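Local coordinates for protein cysteine protease (Listeria monocytogenes, PDB 5HU4) that cleaves the C-terminal sorting signal of surface proteins and, through a thioester intermediate, attaches them covalently to the cell wall, at residues D69-E81 / K132-S144. Sequence-based numbering, arbitrary orientation.
Sequences DKIYLTDLENLYE and KLTKELENKYFPS
With CG turned beside the backbone N in both residues (chi1 -62° and -65°), Tyr-72 and Tyr-141 lay their rings face to face, centroids 3.8 Å apart and planes 17° from parallel. Broad flat phenols suit the place: each covers the other, and Lys-140 CD lies over the far face of Tyr-141. Phe-142, the first residue past the helix, lays its ring over the seam where strand 70-74 pairs with strand 3-9, touching Ser-6 and Ala-8. Thr-74 CG2 sits over one face as a CH-pi contact, 3.7 Å from the ring centroid of Phe-142, while Leu-79 CD1 meets the ring edge. The forked Leu-79 serves two neighbours more with its other branch, CD2, which rests against Leu-137 CD2 and the Tyr-141 ring. Leu-133 reaches the turn, its CD2 lying 3.5 Å from Thr-74 OG1. The hydroxyl of Thr-74, itself buried beside an exposed turn, suits the place because it donates to Asn-78 O and accepts from Leu-76 N, an ST turn. At the hairpin end, a nearly straight bond from Leu-133 N to Glu-77 O (3.0 Å) ties the start of 132-144 to the turn. Here a C-terminal helix packs on a beta hairpin at the margin of the sortase beta-barrel, away from the catalytic residues.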
ATOM      1  N   ASP A  69       9.637   8.054  -4.106  1.00 25.58           N
ATOM      2  CA  ASP A  69       9.905   7.307  -2.884  1.00 22.25           C
ATOM      3  C   ASP A  69       9.727   5.816  -3.129  1.00 23.49           C
ATOM      4  O   ASP A  69       8.960   5.406  -4.001  1.00 22.20           O
ATOM      5  CB  ASP A  69       8.987   7.767  -1.751  1.00 22.42           C
ATOM      6  CG  ASP A  69       9.271   9.186  -1.306  1.00 26.87           C
ATOM      7  OD1 ASP A  69      10.380   9.688  -1.585  1.00 27.01           O
ATOM      8  OD2 ASP A  69       8.385   9.799  -0.675  1.00 25.68           O
ATOM      9  N   LYS A  70      10.437   5.004  -2.355  1.00 19.89           N
ATOM     10  CA  LYS A  70      10.347   3.558  -2.491  1.00 22.37           C
ATOM     11  C   LYS A  70       9.191   2.998  -1.672  1.00 24.88           C
ATOM     12  O   LYS A  70       8.934   3.447  -0.552  1.00 23.00           O
ATOM     13  CB  LYS A  70      11.656   2.893  -2.061  1.00 22.02           C
ATOM     14  CG  LYS A  70      12.900   3.441  -2.743  1.00 23.54           C
ATOM     15  CD  LYS A  70      12.803   3.350  -4.256  1.00 26.93           C
ATOM     16  CE  LYS A  70      14.177   3.482  -4.896  1.00 30.32           C
ATOM     17  NZ  LYS A  70      14.136   4.292  -6.146  1.00 35.85           N
ATOM     18  N   ILE A  71       8.490   2.024  -2.242  1.00 22.99           N
ATOM     19  CA  ILE A  71       7.483   1.270  -1.508  1.00 20.26           C
ATOM     20  C   ILE A  71       7.904  -0.191  -1.462  1.00 21.36           C
ATOM     21  O   ILE A  71       8.174  -0.799  -2.499  1.00 21.97           O
ATOM     22  CB  ILE A  71       6.088   1.386  -2.143  1.00 21.27           C
ATOM     23  CG1 ILE A  71       5.674   2.852  -2.270  1.00 21.19           C
ATOM     24  CG2 ILE A  71       5.064   0.616  -1.321  1.00 20.56           C
ATOM     25  CD1 ILE A  71       4.385   3.054  -3.037  1.00 17.17           C
ATOM     26  N   TYR A  72       7.971  -0.751  -0.260  1.00 20.76           N
ATOM     27  CA  TYR A  72       8.402  -2.132  -0.102  1.00 20.85           C
ATOM     28  C   TYR A  72       7.239  -3.038   0.270  1.00 21.29           C
ATOM     29  O   TYR A  72       6.465  -2.740   1.177  1.00 20.29           O
ATOM     30  CB  TYR A  72       9.513  -2.224   0.942  1.00 20.50           C
ATOM     31  CG  TYR A  72      10.749  -1.456   0.543  1.00 24.22           C
ATOM     32  CD1 TYR A  72      11.711  -2.032  -0.276  1.00 25.18           C
ATOM     33  CD2 TYR A  72      10.950  -0.151   0.972  1.00 21.97           C
ATOM     34  CE1 TYR A  72      12.841  -1.333  -0.650  1.00 25.95           C
ATOM     35  CE2 TYR A  72      12.077   0.555   0.604  1.00 23.33           C
ATOM     36  CZ  TYR A  72      13.018  -0.040  -0.210  1.00 23.46           C
ATOM     37  OH  TYR A  72      14.144   0.658  -0.579  1.00 26.42           O
ATOM     38  N   LEU A  73       7.129  -4.147  -0.451  1.00 21.97           N
ATOM     39  CA  LEU A  73       6.043  -5.095  -0.267  1.00 21.93           C
ATOM     40  C   LEU A  73       6.610  -6.505  -0.194  1.00 24.26           C
ATOM     41  O   LEU A  73       7.529  -6.845  -0.939  1.00 24.96           O
ATOM     42  CB  LEU A  73       5.037  -4.975  -1.413  1.00 23.17           C
ATOM     43  CG  LEU A  73       3.781  -5.844  -1.391  1.00 25.80           C
ATOM     44  CD1 LEU A  73       2.872  -5.456  -0.235  1.00 21.89           C
ATOM     45  CD2 LEU A  73       3.049  -5.735  -2.720  1.00 22.12           C
ATOM     46  N   THR A  74       6.076  -7.327   0.705  1.00 23.95           N
ATOM     47  CA  THR A  74       6.567  -8.693   0.838  1.00 22.34           C
ATOM     48  C   THR A  74       5.471  -9.686   1.216  1.00 21.12           C
ATOM     49  O   THR A  74       4.508  -9.344   1.905  1.00 21.92           O
ATOM     50  CB  THR A  74       7.704  -8.783   1.882  1.00 23.55           C
ATOM     51  OG1 THR A  74       8.297 -10.088   1.836  1.00 23.18           O
ATOM     52  CG2 THR A  74       7.179  -8.512   3.287  1.00 21.83           C
ATOM     53  N   ASP A  75       5.626 -10.916   0.737  1.00 19.85           N
ATOM     54  CA  ASP A  75       4.756 -12.020   1.118  1.00 21.27           C
ATOM     55  C   ASP A  75       5.542 -12.974   2.008  1.00 22.88           C
ATOM     56  O   ASP A  75       5.155 -14.129   2.197  1.00 23.88           O
ATOM     57  CB  ASP A  75       4.217 -12.746  -0.119  1.00 20.69           C
ATOM     58  CG  ASP A  75       5.305 -13.066  -1.133  1.00 24.29           C
ATOM     59  OD1 ASP A  75       6.502 -12.977  -0.785  1.00 20.13           O
ATOM     60  OD2 ASP A  75       4.960 -13.412  -2.282  1.00 22.27           O
ATOM     61  N   LEU A  76       6.652 -12.457   2.537  1.00 24.10           N
ATOM     62  CA  LEU A  76       7.616 -13.206   3.347  1.00 24.44           C
ATOM     63  C   LEU A  76       8.302 -14.317   2.554  1.00 25.37           C
ATOM     64  O   LEU A  76       8.884 -15.235   3.129  1.00 26.79           O
ATOM     65  CB  LEU A  76       6.951 -13.779   4.601  1.00 25.56           C
ATOM     66  CG  LEU A  76       7.297 -13.042   5.898  1.00 32.07           C
ATOM     67  CD1 LEU A  76       6.768 -11.616   5.873  1.00 29.17           C
ATOM     68  CD2 LEU A  76       6.770 -13.795   7.111  1.00 30.01           C
ATOM     69  N   GLU A  77       8.242 -14.215   1.230  1.00 22.59           N
ATOM     70  CA  GLU A  77       9.027 -15.076   0.354  1.00 25.73           C
ATOM     71  C   GLU A  77       9.894 -14.204  -0.547  1.00 26.05           C
ATOM     72  O   GLU A  77      11.083 -14.464  -0.731  1.00 27.29           O
ATOM     73  CB  GLU A  77       8.127 -15.989  -0.482  1.00 27.58           C
ATOM     74  CG  GLU A  77       7.347 -17.015   0.329  1.00 37.13           C
ATOM     75  CD  GLU A  77       8.243 -17.940   1.136  1.00 59.51           C
ATOM     76  OE1 GLU A  77       9.324 -18.311   0.632  1.00 61.03           O
ATOM     77  OE2 GLU A  77       7.864 -18.298   2.272  1.00 46.85           O
ATOM     78  N   ASN A  78       9.285 -13.159  -1.097  1.00 24.77           N
ATOM     79  CA  ASN A  78       9.992 -12.219  -1.959  1.00 24.68           C
ATOM     80  C   ASN A  78       9.838 -10.777  -1.491  1.00 25.71           C
ATOM     81  O   ASN A  78       8.824 -10.411  -0.894  1.00 23.27           O
ATOM     82  CB  ASN A  78       9.498 -12.343  -3.401  1.00 25.10           C
ATOM     83  CG  ASN A  78       9.980 -13.606  -4.075  1.00 27.63           C
ATOM     84  OD1 ASN A  78      11.149 -13.975  -3.962  1.00 28.81           O
ATOM     85  ND2 ASN A  78       9.082 -14.278  -4.785  1.00 24.60           N
ATOM     86  N   LEU A  79      10.854  -9.966  -1.765  1.00 25.43           N
ATOM     87  CA  LEU A  79      10.787  -8.536  -1.500  1.00 22.09           C
ATOM     88  C   LEU A  79      10.512  -7.787  -2.797  1.00 23.84           C
ATOM     89  O   LEU A  79      11.322  -7.814  -3.723  1.00 22.98           O
ATOM     90  CB  LEU A  79      12.084  -8.041  -0.859  1.00 26.63           C
ATOM     91  CG  LEU A  79      12.251  -6.527  -0.730  1.00 24.86           C
ATOM     92  CD1 LEU A  79      11.144  -5.936   0.127  1.00 23.82           C
ATOM     93  CD2 LEU A  79      13.616  -6.187  -0.150  1.00 27.14           C
ATOM     94  N   TYR A  80       9.360  -7.125  -2.862  1.00 23.32           N
ATOM     95  CA  TYR A  80       8.969  -6.395  -4.061  1.00 21.45           C
ATOM     96  C   TYR A  80       9.167  -4.895  -3.870  1.00 24.74           C
ATOM     97  O   TYR A  80       8.517  -4.278  -3.025  1.00 25.67           O
ATOM     98  CB  TYR A  80       7.513  -6.695  -4.422  1.00 22.17           C
ATOM     99  CG  TYR A  80       7.205  -8.172  -4.519  1.00 22.68           C
ATOM    100  CD1 TYR A  80       6.739  -8.878  -3.416  1.00 23.01           C
ATOM    101  CD2 TYR A  80       7.386  -8.863  -5.709  1.00 24.89           C
ATOM    102  CE1 TYR A  80       6.458 -10.229  -3.500  1.00 25.37           C
ATOM    103  CE2 TYR A  80       7.108 -10.214  -5.803  1.00 25.79           C
ATOM    104  CZ  TYR A  80       6.644 -10.892  -4.695  1.00 24.42           C
ATOM    105  OH  TYR A  80       6.365 -12.236  -4.781  1.00 30.47           O
ATOM    106  N   GLU A  81      10.066  -4.315  -4.660  1.00 25.39           N
ATOM    107  CA  GLU A  81      10.378  -2.897  -4.538  1.00 25.97           C
ATOM    108  C   GLU A  81       9.716  -2.072  -5.634  1.00 24.42           C
ATOM    109  O   GLU A  81       9.976  -2.268  -6.823  1.00 27.31           O
ATOM    110  CB  GLU A  81      11.893  -2.681  -4.565  1.00 27.99           C
ATOM    111  CG  GLU A  81      12.311  -1.219  -4.588  1.00 33.04           C
ATOM    112  CD  GLU A  81      13.800  -1.033  -4.358  1.00 39.99           C
ATOM    113  OE1 GLU A  81      14.486  -2.033  -4.056  1.00 43.94           O
ATOM    114  OE2 GLU A  81      14.283   0.112  -4.478  1.00 39.05           O
ATOM    115  N   LYS A 132      14.543 -12.292  -3.378  1.00 31.46           N
ATOM    116  CA  LYS A 132      14.213 -13.186  -2.274  1.00 30.65           C
ATOM    117  C   LYS A 132      14.332 -12.462  -0.939  1.00 31.76           C
ATOM    118  O   LYS A 132      15.331 -11.789  -0.681  1.00 33.48           O
ATOM    119  CB  LYS A 132      15.130 -14.412  -2.293  1.00 29.77           C
ATOM    120  CG  LYS A 132      14.433 -15.728  -1.986  1.00 36.99           C
ATOM    121  CD  LYS A 132      15.413 -16.891  -2.019  1.00 41.37           C
ATOM    122  CE  LYS A 132      16.192 -16.996  -0.719  1.00 45.20           C
ATOM    123  NZ  LYS A 132      15.388 -17.657   0.347  1.00 55.19           N
ATOM    124  N   LEU A 133      13.314 -12.595  -0.095  1.00 28.85           N
ATOM    125  CA  LEU A 133      13.357 -11.966   1.217  1.00 30.03           C
ATOM    126  C   LEU A 133      14.290 -12.724   2.152  1.00 35.06           C
ATOM    127  O   LEU A 133      14.142 -13.928   2.359  1.00 35.81           O
ATOM    128  CB  LEU A 133      11.964 -11.878   1.837  1.00 29.79           C
ATOM    129  CG  LEU A 133      11.932 -11.004   3.094  1.00 30.28           C
ATOM    130  CD1 LEU A 133      11.877  -9.529   2.721  1.00 29.81           C
ATOM    131  CD2 LEU A 133      10.776 -11.380   4.011  1.00 29.87           C
ATOM    132  N   THR A 134      15.255 -12.006   2.710  1.00 36.63           N
ATOM    133  CA  THR A 134      16.172 -12.575   3.685  1.00 35.93           C
ATOM    134  C   THR A 134      15.907 -11.964   5.051  1.00 39.11           C
ATOM    135  O   THR A 134      15.114 -11.026   5.169  1.00 36.05           O
ATOM    136  CB  THR A 134      17.635 -12.337   3.287  1.00 39.30           C
ATOM    137  OG1 THR A 134      17.841 -10.942   3.036  1.00 39.00           O
ATOM    138  CG2 THR A 134      17.981 -13.122   2.031  1.00 37.71           C
ATOM    139  N   LYS A 135      16.562 -12.495   6.079  1.00 39.61           N
ATOM    140  CA  LYS A 135      16.410 -11.965   7.426  1.00 39.55           C
ATOM    141  C   LYS A 135      16.812 -10.495   7.477  1.00 39.99           C
ATOM    142  O   LYS A 135      16.116  -9.666   8.059  1.00 41.05           O
ATOM    143  CB  LYS A 135      17.249 -12.772   8.416  1.00 42.50           C
ATOM    144  CG  LYS A 135      16.487 -13.895   9.107  1.00 47.08           C
ATOM    145  CD  LYS A 135      17.428 -14.982   9.571  1.00 44.57           C
ATOM    146  CE  LYS A 135      16.852 -16.353   9.285  1.00 34.15           C
ATOM    147  NZ  LYS A 135      16.513 -16.513   7.842  1.00 43.53           N
ATOM    148  N   GLU A 136      17.934 -10.177   6.840  1.00 43.04           N
ATOM    149  CA  GLU A 136      18.465  -8.816   6.824  1.00 41.34           C
ATOM    150  C   GLU A 136      17.523  -7.828   6.130  1.00 38.49           C
ATOM    151  O   GLU A 136      17.312  -6.721   6.623  1.00 39.42           O
ATOM    152  CB  GLU A 136      19.846  -8.800   6.151  1.00 44.57           C
ATOM    153  CG  GLU A 136      19.844  -9.276   4.709  1.00 47.34           C
ATOM    154  CD  GLU A 136      21.233  -9.386   4.118  1.00 58.59           C
ATOM    155  OE1 GLU A 136      22.180  -8.822   4.706  1.00 66.25           O
ATOM    156  OE2 GLU A 136      21.377 -10.035   3.058  1.00 58.17           O
ATOM    157  N   LEU A 137      16.950  -8.234   4.998  1.00 38.61           N
ATOM    158  CA  LEU A 137      16.048  -7.372   4.241  1.00 33.43           C
ATOM    159  C   LEU A 137      14.740  -7.171   4.992  1.00 34.68           C
ATOM    160  O   LEU A 137      14.200  -6.065   5.033  1.00 34.75           O
ATOM    161  CB  LEU A 137      15.774  -7.959   2.854  1.00 33.83           C
ATOM    162  CG  LEU A 137      16.900  -7.857   1.823  1.00 33.77           C
ATOM    163  CD1 LEU A 137      16.599  -8.719   0.606  1.00 28.39           C
ATOM    164  CD2 LEU A 137      17.123  -6.409   1.415  1.00 34.40           C
ATOM    165  N   GLU A 138      14.236  -8.251   5.580  1.00 34.22           N
ATOM    166  CA  GLU A 138      13.010  -8.193   6.366  1.00 34.02           C
ATOM    167  C   GLU A 138      13.164  -7.244   7.548  1.00 36.09           C
ATOM    168  O   GLU A 138      12.296  -6.412   7.798  1.00 32.43           O
ATOM    169  CB  GLU A 138      12.617  -9.587   6.857  1.00 34.09           C
ATOM    170  CG  GLU A 138      11.748  -9.579   8.101  1.00 31.00           C
ATOM    171  CD  GLU A 138      11.116 -10.924   8.382  1.00 30.29           C
ATOM    172  OE1 GLU A 138      11.854 -11.867   8.734  1.00 37.33           O
ATOM    173  OE2 GLU A 138       9.880 -11.038   8.258  1.00 35.16           O
ATOM    174  N   ASN A 139      14.275  -7.366   8.268  1.00 36.68           N
ATOM    175  CA  ASN A 139      14.521  -6.521   9.429  1.00 38.00           C
ATOM    176  C   ASN A 139      14.867  -5.083   9.050  1.00 36.30           C
ATOM    177  O   ASN A 139      14.703  -4.168   9.857  1.00 39.75           O
ATOM    178  CB  ASN A 139      15.640  -7.111  10.290  1.00 42.45           C
ATOM    179  CG  ASN A 139      15.117  -8.050  11.362  1.00 41.93           C
ATOM    180  OD1 ASN A 139      15.061  -9.264  11.167  1.00 41.07           O
ATOM    181  ND2 ASN A 139      14.730  -7.489  12.502  1.00 43.83           N
ATOM    182  N   LYS A 140      15.342  -4.881   7.826  1.00 34.94           N
ATOM    183  CA  LYS A 140      15.712  -3.542   7.380  1.00 34.43           C
ATOM    184  C   LYS A 140      14.495  -2.743   6.933  1.00 34.33           C
ATOM    185  O   LYS A 140      14.306  -1.600   7.349  1.00 35.35           O
ATOM    186  CB  LYS A 140      16.730  -3.609   6.240  1.00 34.14           C
ATOM    187  CG  LYS A 140      17.511  -2.317   6.050  1.00 35.91           C
ATOM    188  CD  LYS A 140      18.083  -2.196   4.647  1.00 35.53           C
ATOM    189  CE  LYS A 140      18.939  -0.946   4.520  1.00 40.23           C
ATOM    190  NZ  LYS A 140      18.310   0.227   5.188  1.00 45.18           N
ATOM    191  N   TYR A 141      13.668  -3.348   6.086  1.00 34.36           N
ATOM    192  CA  TYR A 141      12.540  -2.638   5.494  1.00 33.23           C
ATOM    193  C   TYR A 141      11.233  -2.880   6.238  1.00 31.66           C
ATOM    194  O   TYR A 141      10.341  -2.035   6.223  1.00 28.03           O
ATOM    195  CB  TYR A 141      12.387  -3.025   4.024  1.00 26.43           C
ATOM    196  CG  TYR A 141      13.564  -2.598   3.180  1.00 28.59           C
ATOM    197  CD1 TYR A 141      13.889  -1.254   3.047  1.00 30.15           C
ATOM    198  CD2 TYR A 141      14.352  -3.532   2.522  1.00 28.53           C
ATOM    199  CE1 TYR A 141      14.965  -0.853   2.282  1.00 29.58           C
ATOM    200  CE2 TYR A 141      15.430  -3.138   1.752  1.00 32.11           C
ATOM    201  CZ  TYR A 141      15.731  -1.797   1.635  1.00 30.71           C
ATOM    202  OH  TYR A 141      16.802  -1.395   0.872  1.00 37.44           O
ATOM    203  N   PHE A 142      11.120  -4.025   6.900  1.00 31.03           N
ATOM    204  CA  PHE A 142       9.943  -4.305   7.714  1.00 33.82           C
ATOM    205  C   PHE A 142      10.327  -4.586   9.166  1.00 34.34           C
ATOM    206  O   PHE A 142      10.157  -5.707   9.643  1.00 37.10           O
ATOM    207  CB  PHE A 142       9.170  -5.492   7.133  1.00 29.73           C
ATOM    208  CG  PHE A 142       8.932  -5.389   5.655  1.00 26.84           C
ATOM    209  CD1 PHE A 142       7.883  -4.630   5.162  1.00 23.06           C
ATOM    210  CD2 PHE A 142       9.761  -6.042   4.757  1.00 24.86           C
ATOM    211  CE1 PHE A 142       7.663  -4.527   3.804  1.00 21.59           C
ATOM    212  CE2 PHE A 142       9.546  -5.943   3.397  1.00 23.44           C
ATOM    213  CZ  PHE A 142       8.496  -5.185   2.920  1.00 22.64           C
ATOM    214  N   PRO A 143      10.848  -3.568   9.877  1.00 36.73           N
ATOM    215  CA  PRO A 143      11.386  -3.806  11.220  1.00 37.49           C
ATOM    216  C   PRO A 143      10.302  -3.829  12.291  1.00 37.81           C
ATOM    217  O   PRO A 143       9.179  -3.369  12.056  1.00 32.94           O
ATOM    218  CB  PRO A 143      12.328  -2.622  11.423  1.00 37.72           C
ATOM    219  CG  PRO A 143      11.665  -1.522  10.672  1.00 33.39           C
ATOM    220  CD  PRO A 143      11.026  -2.164   9.464  1.00 33.54           C
ATOM    221  N   SER A 144      10.563  -4.416  13.440  1.00 40.56           N
ATOM    222  CA  SER A 144       9.524  -4.732  14.398  1.00 39.78           C
ATOM    223  C   SER A 144       8.885  -3.621  15.223  1.00 41.34           C
ATOM    224  O   SER A 144       9.084  -2.458  15.016  1.00 44.00           O
ATOM    225  CB  SER A 144      10.013  -5.832  15.352  1.00 47.84           C
ATOM    226  OG  SER A 144       9.510  -7.096  15.038  1.00 45.31           O
TER